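Local coordinates for putative isomerase (Sinorhizobium meliloti, PDB 2PPG), which is of unknown function but is named a putative isomerase and has the two-domain build of the enolase superfamily, with a TIM-barrel-like C-terminal domain, at residues Ala157-Gly162 against Val340-Phe345; Lys199-Leu204 against His237-Ala242; Arg171-Ala176 against Arg205-Pro210. One frame throughout, in Å; residues are numbered along the deposited sequence.

Contact 1 of 3, residues Ala157-Gly162 against Val340-Phe345; sequences AAYISG and VDCHEF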
loop_
_atom_site.group_PDB
_atom_site.type_symbol
_atom_site.label_atom_id
_atom_site.label_comp_id
_atom_site.label_asym_id
_atom_site.label_seq_id
_atom_site.Cartn_x
_atom_site.Cartn_y
_atom_site.Cartn_z
ATOM N N ALA A 157 21.357 -29.721 -15.254
ATOM C CA ALA A 157 20.204 -30.266 -15.960
ATOM C C ALA A 157 19.878 -29.376 -17.163
ATOM O O ALA A 157 19.979 -28.148 -17.086
ATOM C CB ALA A 157 19.009 -30.405 -15.022
ATOM N N ALA A 158 19.538 -30.003 -18.287
ATOM C CA ALA A 158 19.222 -29.272 -19.510
ATOM C C ALA A 158 17.786 -29.570 -19.881
ATOM O O ALA A 158 17.271 -30.628 -19.548
ATOM C CB ALA A 158 20.145 -29.690 -20.619
ATOM N N TYR A 159 17.121 -28.650 -20.559
ATOM C CA TYR A 159 15.815 -28.999 -21.112
ATOM C C TYR A 159 15.789 -28.726 -22.593
ATOM O O TYR A 159 16.399 -27.765 -23.061
ATOM C CB TYR A 159 14.667 -28.293 -20.394
ATOM C CG TYR A 159 14.554 -26.799 -20.618
ATOM C CD1 TYR A 159 13.893 -26.294 -21.737
ATOM C CD2 TYR A 159 15.049 -25.896 -19.691
ATOM C CE1 TYR A 159 13.758 -24.957 -21.944
ATOM C CE2 TYR A 159 14.912 -24.541 -19.886
ATOM C CZ TYR A 159 14.266 -24.075 -21.021
ATOM O OH TYR A 159 14.113 -22.724 -21.247
ATOM N N ILE A 160 15.097 -29.598 -23.311
ATOM C CA ILE A 160 14.905 -29.493 -24.746
ATOM C C ILE A 160 13.988 -28.330 -25.072
ATOM O O ILE A 160 12.856 -28.256 -24.595
ATOM C CB ILE A 160 14.276 -30.778 -25.307
ATOM C CG1 ILE A 160 15.225 -31.955 -25.111
ATOM C CG2 ILE A 160 13.941 -30.612 -26.786
ATOM C CD1 ILE A 160 16.417 -31.889 -26.034
ATOM N N SER A 161 14.497 -27.419 -25.889
ATOM C CA SER A 161 13.771 -26.223 -26.273
ATOM C C SER A 161 13.543 -26.262 -27.757
ATOM O O SER A 161 14.453 -26.598 -28.514
ATOM C CB SER A 161 14.596 -24.987 -25.946
ATOM O OG SER A 161 13.833 -23.811 -26.138
ATOM N N GLY A 162 12.326 -25.923 -28.173
ATOM C CA GLY A 162 11.988 -25.877 -29.591
ATOM C C GLY A 162 11.846 -27.225 -30.276
ATOM O O GLY A 162 12.724 -28.096 -30.196
ATOM N N VAL A 340 20.560 -22.067 -9.615
ATOM C CA VAL A 340 20.378 -22.660 -10.954
ATOM C C VAL A 340 19.777 -24.070 -10.973
ATOM O O VAL A 340 20.424 -25.048 -10.639
ATOM C CB VAL A 340 21.660 -22.599 -11.817
ATOM C CG1 VAL A 340 21.434 -23.297 -13.155
ATOM C CG2 VAL A 340 22.049 -21.143 -12.053
ATOM N N ASP A 341 18.526 -24.153 -11.388
ATOM C CA ASP A 341 17.777 -25.407 -11.342
ATOM C C ASP A 341 18.021 -26.247 -12.591
ATOM O O ASP A 341 17.921 -27.474 -12.565
ATOM C CB ASP A 341 16.280 -25.090 -11.243
ATOM C CG ASP A 341 15.456 -26.286 -10.829
ATOM O OD1 ASP A 341 14.621 -26.755 -11.640
ATOM O OD2 ASP A 341 15.654 -26.760 -9.689
ATOM N N CYS A 342 18.375 -25.557 -13.673
ATOM C CA CYS A 342 18.171 -26.046 -15.015
ATOM C C CYS A 342 18.723 -25.023 -16.009
ATOM O O CYS A 342 18.980 -23.893 -15.643
ATOM C CB CYS A 342 16.673 -26.162 -15.230
ATOM S SG CYS A 342 16.240 -27.317 -16.454
ATOM N N HIS A 343 18.880 -25.415 -17.268
ATOM C CA HIS A 343 19.429 -24.535 -18.293
ATOM C C HIS A 343 18.850 -24.948 -19.634
ATOM O O HIS A 343 18.869 -26.125 -19.983
ATOM C CB HIS A 343 20.953 -24.657 -18.310
ATOM C CG HIS A 343 21.657 -23.578 -19.070
ATOM N ND1 HIS A 343 21.590 -23.462 -20.446
ATOM C CD2 HIS A 343 22.484 -22.590 -18.649
ATOM C CE1 HIS A 343 22.331 -22.439 -20.834
ATOM N NE2 HIS A 343 22.882 -21.890 -19.763
ATOM N N GLU A 344 18.323 -23.982 -20.381
ATOM C CA GLU A 344 17.798 -24.240 -21.724
ATOM C C GLU A 344 18.844 -24.897 -22.632
ATOM O O GLU A 344 20.030 -24.570 -22.573
ATOM C CB GLU A 344 17.303 -22.938 -22.360
ATOM C CG GLU A 344 16.544 -23.130 -23.656
ATOM C CD GLU A 344 16.003 -21.835 -24.255
ATOM O OE1 GLU A 344 16.505 -20.742 -23.917
ATOM O OE2 GLU A 344 15.069 -21.909 -25.081
ATOM N N PHE A 345 18.391 -25.819 -23.474
ATOM C CA PHE A 345 19.264 -26.479 -24.445
ATOM C C PHE A 345 18.616 -26.535 -25.828
ATOM O O PHE A 345 17.655 -27.291 -26.067
ATOM C CB PHE A 345 19.641 -27.874 -23.947
ATOM C CG PHE A 345 20.281 -28.761 -24.985
ATOM C CD1 PHE A 345 21.466 -28.392 -25.622
ATOM C CD2 PHE A 345 19.726 -29.996 -25.291
ATOM C CE1 PHE A 345 22.061 -29.235 -26.552
ATOM C CE2 PHE A 345 20.327 -30.838 -26.224
ATOM C CZ PHE A 345 21.487 -30.456 -26.852
#
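Tyr-159 lays one face of its ring against the backbone of Glu-344, whose CA stands 3.7 Å from the ring centroid in a CH-pi contact. At the ring's edge, near its plane, Cys-342 SG comes within 3.7 Å of Tyr-159 CD2, a sulfur-aromatic contact that suits a small, polarisable side chain. Tyr-159 reaches this place because its CG sits between the backbone N and carbonyl carbon (chi1 70°), which folds the ring over the neighbouring strand. Glu-344, by contrast, stretches out, and its OE2 accepts a 2.5 Å hydrogen bond from Ser-161 OG on the anti lone pair. Both strands run parallel: Tyr-159 N bonds His-343 O at 3.1 Å, and Phe-345 N bonds Tyr-159 O at 2.8 Å. This pairing of the first and last barrel strands, 155-161 and 343-345, closes the TIM-like barrel. On the face of Ala-158 and Ile-160, Phe-345 packs CB to CB at 3.8 Å on the compact alanine, while Ile-160 lies alongside its ring. Further out, Lys-187 binds both Glu-344 OE2 and Tyr-159 OH, and Ala-319 N holds Glu-344 OE1. His-343 turns its ring toward helix 325-336, where NE2 meets Ser-330 OG.

Contact 2 of 3, residues Lys199-Leu204 against His237-Ala242; sequences KEMEIL and HGLWFA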
loop_
_atom_site.group_PDB
_atom_site.type_symbol
_atom_site.label_atom_id
_atom_site.label_comp_id
_atom_site.label_asym_id
_atom_site.label_seq_id
_atom_site.Cartn_x
_atom_site.Cartn_y
_atom_site.Cartn_z
ATOM N N LYS A 199 -4.125 -27.803 -27.192
ATOM C CA LYS A 199 -4.067 -29.086 -27.871
ATOM C C LYS A 199 -2.628 -29.572 -27.913
ATOM O O LYS A 199 -2.371 -30.776 -27.973
ATOM C CB LYS A 199 -4.640 -28.987 -29.291
ATOM C CG LYS A 199 -6.157 -28.821 -29.375
ATOM C CD LYS A 199 -6.619 -28.777 -30.841
ATOM C CE LYS A 199 -7.818 -27.842 -31.074
ATOM N NZ LYS A 199 -9.124 -28.530 -30.911
ATOM N N GLU A 200 -1.701 -28.621 -27.874
ATOM C CA GLU A 200 -0.273 -28.911 -27.904
ATOM C C GLU A 200 0.194 -29.583 -26.599
ATOM O O GLU A 200 0.983 -30.550 -26.634
ATOM C CB GLU A 200 0.524 -27.629 -28.165
ATOM C CG GLU A 200 1.892 -27.844 -28.795
ATOM C CD GLU A 200 1.832 -27.985 -30.309
ATOM O OE1 GLU A 200 0.752 -27.734 -30.903
ATOM O OE2 GLU A 200 2.871 -28.339 -30.910
HETATM N N MSE A 201 -0.288 -29.067 -25.460
HETATM C CA MSE A 201 -0.013 -29.659 -24.146
HETATM C C MSE A 201 -0.627 -31.046 -24.047
HETATM O O MSE A 201 0.035 -32.011 -23.676
HETATM C CB MSE A 201 -0.573 -28.781 -23.029
HETATM C CG MSE A 201 0.308 -27.610 -22.652
HETATM SE SE MSE A 201 1.954 -28.075 -21.677
HETATM C CE MSE A 201 1.256 -29.154 -20.204
ATOM N N GLU A 202 -1.907 -31.124 -24.380
ATOM C CA GLU A 202 -2.622 -32.384 -24.469
ATOM C C GLU A 202 -1.783 -33.502 -25.112
ATOM O O GLU A 202 -1.607 -34.568 -24.518
ATOM C CB GLU A 202 -3.911 -32.161 -25.268
ATOM C CG GLU A 202 -4.900 -33.309 -25.240
ATOM C CD GLU A 202 -6.252 -32.888 -25.784
ATOM O OE1 GLU A 202 -7.242 -32.927 -25.012
ATOM O OE2 GLU A 202 -6.313 -32.488 -26.973
ATOM N N ILE A 203 -1.270 -33.252 -26.320
ATOM C CA ILE A 203 -0.585 -34.289 -27.075
ATOM C C ILE A 203 0.794 -34.581 -26.506
ATOM O O ILE A 203 1.147 -35.747 -26.341
ATOM C CB ILE A 203 -0.552 -34.015 -28.610
ATOM C CG1 ILE A 203 -0.484 -35.338 -29.363
ATOM C CG2 ILE A 203 0.614 -33.109 -29.014
ATOM C CD1 ILE A 203 -0.854 -35.250 -30.818
ATOM N N LEU A 204 1.548 -33.530 -26.166
ATOM C CA LEU A 204 2.855 -33.698 -25.533
ATOM C C LEU A 204 2.735 -34.487 -24.221
ATOM O O LEU A 204 3.480 -35.442 -24.002
ATOM C CB LEU A 204 3.545 -32.350 -25.316
ATOM C CG LEU A 204 3.960 -31.498 -26.534
ATOM C CD1 LEU A 204 4.654 -30.216 -26.074
ATOM C CD2 LEU A 204 4.839 -32.212 -27.546
ATOM N N HIS A 237 -3.215 -30.208 -18.011
ATOM C CA HIS A 237 -2.189 -31.088 -18.576
ATOM C C HIS A 237 -0.827 -31.097 -17.851
ATOM O O HIS A 237 0.021 -31.933 -18.141
ATOM C CB HIS A 237 -2.016 -30.786 -20.060
ATOM C CG HIS A 237 -3.298 -30.855 -20.814
ATOM N ND1 HIS A 237 -4.024 -32.022 -20.929
ATOM C CD2 HIS A 237 -4.014 -29.898 -21.448
ATOM C CE1 HIS A 237 -5.126 -31.783 -21.617
ATOM N NE2 HIS A 237 -5.144 -30.503 -21.945
ATOM N N GLY A 238 -0.625 -30.183 -16.909
ATOM C CA GLY A 238 0.577 -30.195 -16.076
ATOM C C GLY A 238 1.657 -29.259 -16.588
ATOM O O GLY A 238 2.622 -29.699 -17.211
ATOM N N LEU A 239 1.492 -27.966 -16.313
ATOM C CA LEU A 239 2.377 -26.935 -16.869
ATOM C C LEU A 239 3.529 -26.589 -15.921
ATOM O O LEU A 239 3.309 -26.156 -14.792
ATOM C CB LEU A 239 1.571 -25.683 -17.282
ATOM C CG LEU A 239 2.235 -24.539 -18.069
ATOM C CD1 LEU A 239 2.868 -24.954 -19.403
ATOM C CD2 LEU A 239 1.242 -23.412 -18.284
ATOM N N TRP A 240 4.749 -26.813 -16.401
ATOM C CA TRP A 240 5.988 -26.522 -15.679
ATOM C C TRP A 240 6.173 -25.016 -15.493
ATOM O O TRP A 240 6.215 -24.531 -14.364
ATOM C CB TRP A 240 7.161 -27.119 -16.458
ATOM C CG TRP A 240 8.517 -26.927 -15.853
ATOM C CD1 TRP A 240 8.820 -26.691 -14.530
ATOM C CD2 TRP A 240 9.768 -26.998 -16.543
ATOM N NE1 TRP A 240 10.175 -26.575 -14.370
ATOM C CE2 TRP A 240 10.785 -26.770 -15.586
ATOM C CE3 TRP A 240 10.130 -27.218 -17.879
ATOM C CZ2 TRP A 240 12.142 -26.760 -15.929
ATOM C CZ3 TRP A 240 11.478 -27.207 -18.213
ATOM C CH2 TRP A 240 12.466 -26.980 -17.243
ATOM N N PHE A 241 6.276 -24.271 -16.589
ATOM C CA PHE A 241 6.296 -22.815 -16.469
ATOM C C PHE A 241 5.808 -22.037 -17.691
ATOM O O PHE A 241 5.879 -22.515 -18.819
ATOM C CB PHE A 241 7.662 -22.310 -16.003
ATOM C CG PHE A 241 8.790 -22.526 -16.992
ATOM C CD1 PHE A 241 8.948 -21.688 -18.098
ATOM C CD2 PHE A 241 9.743 -23.519 -16.772
ATOM C CE1 PHE A 241 10.013 -21.871 -18.991
ATOM C CE2 PHE A 241 10.816 -23.701 -17.653
ATOM C CZ PHE A 241 10.954 -22.881 -18.758
ATOM N N ALA A 242 5.285 -20.839 -17.439
ATOM C CA ALA A 242 4.899 -19.912 -18.494
ATOM C C ALA A 242 6.014 -18.896 -18.700
ATOM O O ALA A 242 6.400 -18.201 -17.773
ATOM C CB ALA A 242 3.627 -19.212 -18.120
#
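His-237 lies flat against the helical turn at Glu-202, so that Glu-202 CA stands 3.8 Å above the centre of the imidazole plane. Glu-202 CB covers the same ring, 4.1 Å from its centroid, as a CH-pi contact. The carboxylate beyond is turned steeply to the ring, their planes 69° apart, and Glu-202 OE1 remains 4.4 Å from His-237 NE2, too far for a bond; any charge attraction would be modest and depends on the state of the histidine. With CG beside its backbone N (chi1 -54°), His-237 swings its ring over the helix. In the TIM-like barrel, this is where the outer helix 197-208 meets the turn leading from helix 224-234 into strand 241-243. Selenomethionine Met-201 reaches from the helix to the turn, its chain bent at chi2 and again at chi3: CE touches His-237 CB at 3.7 Å and Gly-238 O at 3.3 Å. Its SE meets Leu-239 CD1 at 4.0 Å, the two side chains crossing at about a right angle. An unbranched, flexible chain, here with selenium replacing methionine's sulfur, can follow such a bent path, and branched Leu-239 also packs on Ile-231 and Met-234. At Gly-238 (phi 97°) a CB would press on His-237 O, so glycine suits the place.

Contact 3 of 3, residues Arg171-Ala176 against Arg205-Pro210; sequences RAELAA and RERLGP
Arg-207 and Glu-173 form the charged part of this helix-helix contact. Arg-207 NE donates to Glu-173 OE2 at 2.5 Å and nearly straight, with an N-H...O angle of 168°; the oxygen lies close to the guanidinium plane. On the carboxylate, NE arrives on the syn side but 32° out of the plane. A second, weak bond from Arg-207 NH2 reaches the same OE2 at 3.3 Å, so one oxygen takes both donors. The bend of the arginine chain at chi2 (60°) carries the guanidinium over helix 168-180, where Ala-176 CB lies under one face, 3.5 Å from Arg-207 CZ. A methyl is small enough to let the flat group settle there. Ala-172 likewise leaves room for the aliphatic stem, its CB 3.8 Å from Arg-207 CB, while Leu-208 straddles the next turn with CD1 3.7 Å from Ala-175 CB and CD2 beside Ala-176.

Beyond Leu-208 the helix ends, and Gly-209, with positive phi, turns the chain; its N still bonds Arg-205 O at 3.2 Å. Gly-209 O in turn receives Arg-205 NH1 at 3.0 Å, on a lone pair in the carbonyl plane. Arginine suits this place because it has several N-H groups to share out: NH1 also reaches Val-212 O, and NE and NH2 serve His-237 O and Gly-238 O. Leu-208 O, at the helix end, is taken by Gln-179 NE2. On the other helix, Arg-171 NE pairs with Glu-200 OE2 and its NH1 bonds Glu-165 O.

The contact joins helix 168-180 to helix 197-208, the first two outer helices of the barrel. They pack side by side outside the wall, linked along the chain through strand 185-189, and strand 213-217 follows the turn at Gly-209.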
loop_
_atom_site.group_PDB
_atom_site.type_symbol
_atom_site.label_atom_id
_atom_site.label_comp_id
_atom_site.label_asym_id
_atom_site.label_seq_id
_atom_site.Cartn_x
_atom_site.Cartn_y
_atom_site.Cartn_z
ATOM N N ARG A 171 5.806 -33.092 -33.918
ATOM C CA ARG A 171 6.560 -32.426 -32.856
ATOM C C ARG A 171 6.630 -33.285 -31.586
ATOM O O ARG A 171 7.677 -33.369 -30.921
ATOM C CB ARG A 171 5.971 -31.051 -32.551
ATOM C CG ARG A 171 6.093 -30.059 -33.701
ATOM C CD ARG A 171 5.726 -28.663 -33.260
ATOM N NE ARG A 171 4.302 -28.501 -33.011
ATOM C CZ ARG A 171 3.427 -28.114 -33.933
ATOM N NH1 ARG A 171 3.832 -27.869 -35.177
ATOM N NH2 ARG A 171 2.145 -27.982 -33.618
ATOM N N ALA A 172 5.512 -33.933 -31.263
ATOM C CA ALA A 172 5.448 -34.849 -30.126
ATOM C C ALA A 172 6.450 -35.961 -30.321
ATOM O O ALA A 172 7.141 -36.357 -29.381
ATOM C CB ALA A 172 4.053 -35.422 -29.983
ATOM N N GLU A 173 6.532 -36.457 -31.552
ATOM C CA GLU A 173 7.483 -37.518 -31.863
ATOM C C GLU A 173 8.915 -37.056 -31.672
ATOM O O GLU A 173 9.748 -37.812 -31.173
ATOM C CB GLU A 173 7.269 -38.080 -33.271
ATOM C CG GLU A 173 6.304 -39.246 -33.302
ATOM C CD GLU A 173 6.677 -40.337 -32.302
ATOM O OE1 GLU A 173 7.833 -40.823 -32.355
ATOM O OE2 GLU A 173 5.811 -40.720 -31.478
ATOM N N LEU A 174 9.192 -35.812 -32.056
ATOM C CA LEU A 174 10.513 -35.251 -31.852
ATOM C C LEU A 174 10.818 -35.228 -30.364
ATOM O O LEU A 174 11.868 -35.702 -29.940
ATOM C CB LEU A 174 10.648 -33.857 -32.469
ATOM C CG LEU A 174 12.104 -33.366 -32.550
ATOM C CD1 LEU A 174 13.050 -34.490 -32.982
ATOM C CD2 LEU A 174 12.243 -32.169 -33.479
ATOM N N ALA A 175 9.889 -34.710 -29.568
ATOM C CA ALA A 175 10.051 -34.741 -28.117
ATOM C C ALA A 175 10.462 -36.134 -27.682
ATOM O O ALA A 175 11.476 -36.301 -26.996
ATOM C CB ALA A 175 8.763 -34.334 -27.417
ATOM N N ALA A 176 9.674 -37.126 -28.108
ATOM C CA ALA A 176 9.862 -38.528 -27.719
ATOM C C ALA A 176 11.256 -39.075 -28.052
ATOM O O ALA A 176 11.799 -39.900 -27.311
ATOM C CB ALA A 176 8.778 -39.404 -28.350
ATOM N N ARG A 205 1.784 -34.113 -23.370
ATOM C CA ARG A 205 1.487 -34.898 -22.168
ATOM C C ARG A 205 1.100 -36.352 -22.500
ATOM O O ARG A 205 1.483 -37.290 -21.790
ATOM C CB ARG A 205 0.379 -34.233 -21.342
ATOM C CG ARG A 205 0.098 -34.897 -19.974
ATOM C CD ARG A 205 1.364 -35.026 -19.111
ATOM N NE ARG A 205 1.926 -33.729 -18.737
ATOM C CZ ARG A 205 3.095 -33.556 -18.119
ATOM N NH1 ARG A 205 3.852 -34.598 -17.798
ATOM N NH2 ARG A 205 3.510 -32.333 -17.813
ATOM N N GLU A 206 0.351 -36.537 -23.580
ATOM C CA GLU A 206 -0.062 -37.872 -23.969
ATOM C C GLU A 206 1.148 -38.656 -24.421
ATOM O O GLU A 206 1.399 -39.754 -23.931
ATOM C CB GLU A 206 -1.128 -37.836 -25.074
ATOM C CG GLU A 206 -1.682 -39.214 -25.451
ATOM C CD GLU A 206 -2.383 -39.916 -24.284
ATOM O OE1 GLU A 206 -2.430 -39.329 -23.177
ATOM O OE2 GLU A 206 -2.890 -41.053 -24.470
ATOM N N ARG A 207 1.915 -38.066 -25.331
ATOM C CA ARG A 207 3.067 -38.739 -25.914
ATOM C C ARG A 207 4.189 -39.030 -24.922
ATOM O O ARG A 207 4.850 -40.054 -25.036
ATOM C CB ARG A 207 3.606 -37.942 -27.108
ATOM C CG ARG A 207 4.684 -38.662 -27.922
ATOM C CD ARG A 207 4.167 -39.966 -28.502
ATOM N NE ARG A 207 5.226 -40.830 -29.022
ATOM C CZ ARG A 207 6.022 -41.574 -28.262
ATOM N NH1 ARG A 207 5.891 -41.542 -26.947
ATOM N NH2 ARG A 207 6.962 -42.336 -28.808
ATOM N N LEU A 208 4.400 -38.149 -23.950
ATOM C CA LEU A 208 5.589 -38.263 -23.099
ATOM C C LEU A 208 5.379 -38.897 -21.715
ATOM O O LEU A 208 6.335 -39.348 -21.085
ATOM C CB LEU A 208 6.277 -36.902 -22.958
ATOM C CG LEU A 208 6.634 -36.200 -24.267
ATOM C CD1 LEU A 208 7.414 -34.925 -24.013
ATOM C CD2 LEU A 208 7.418 -37.139 -25.155
ATOM N N GLY A 209 4.147 -38.923 -21.232
ATOM C CA GLY A 209 3.872 -39.540 -19.940
ATOM C C GLY A 209 3.746 -38.518 -18.829
ATOM O O GLY A 209 4.054 -37.337 -19.022
ATOM N N PRO A 210 3.314 -38.969 -17.643
ATOM C CA PRO A 210 2.996 -38.091 -16.509
ATOM C C PRO A 210 4.191 -37.444 -15.770
ATOM O O PRO A 210 3.995 -36.437 -15.090
ATOM C CB PRO A 210 2.232 -39.017 -15.546
ATOM C CG PRO A 210 2.024 -40.307 -16.299
ATOM C CD PRO A 210 3.092 -40.386 -17.320
#

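The segments follow the chain in the order 157-162, 171-176, 199-204, 205-210, 237-242, 340-345, so contact 1 spans the other two, while the segments of contacts 2 and 3 alternate and share helix 197-208. The centres of contacts 2 and 3 are about 10 Å apart, each about 17 Å from that of contact 1. Glu-200 of contact 2 and Arg-171 of contact 3 form a salt bridge between the two outer helices, and Trp-240 of contact 2 packs its ring against Tyr-159 and Cys-342 of contact 1. Contacts 1 and 2 thus reach the same sheet, whereas contact 3 joins two outer helices, one of which contact 2 joins to the turn entering strand 241-243.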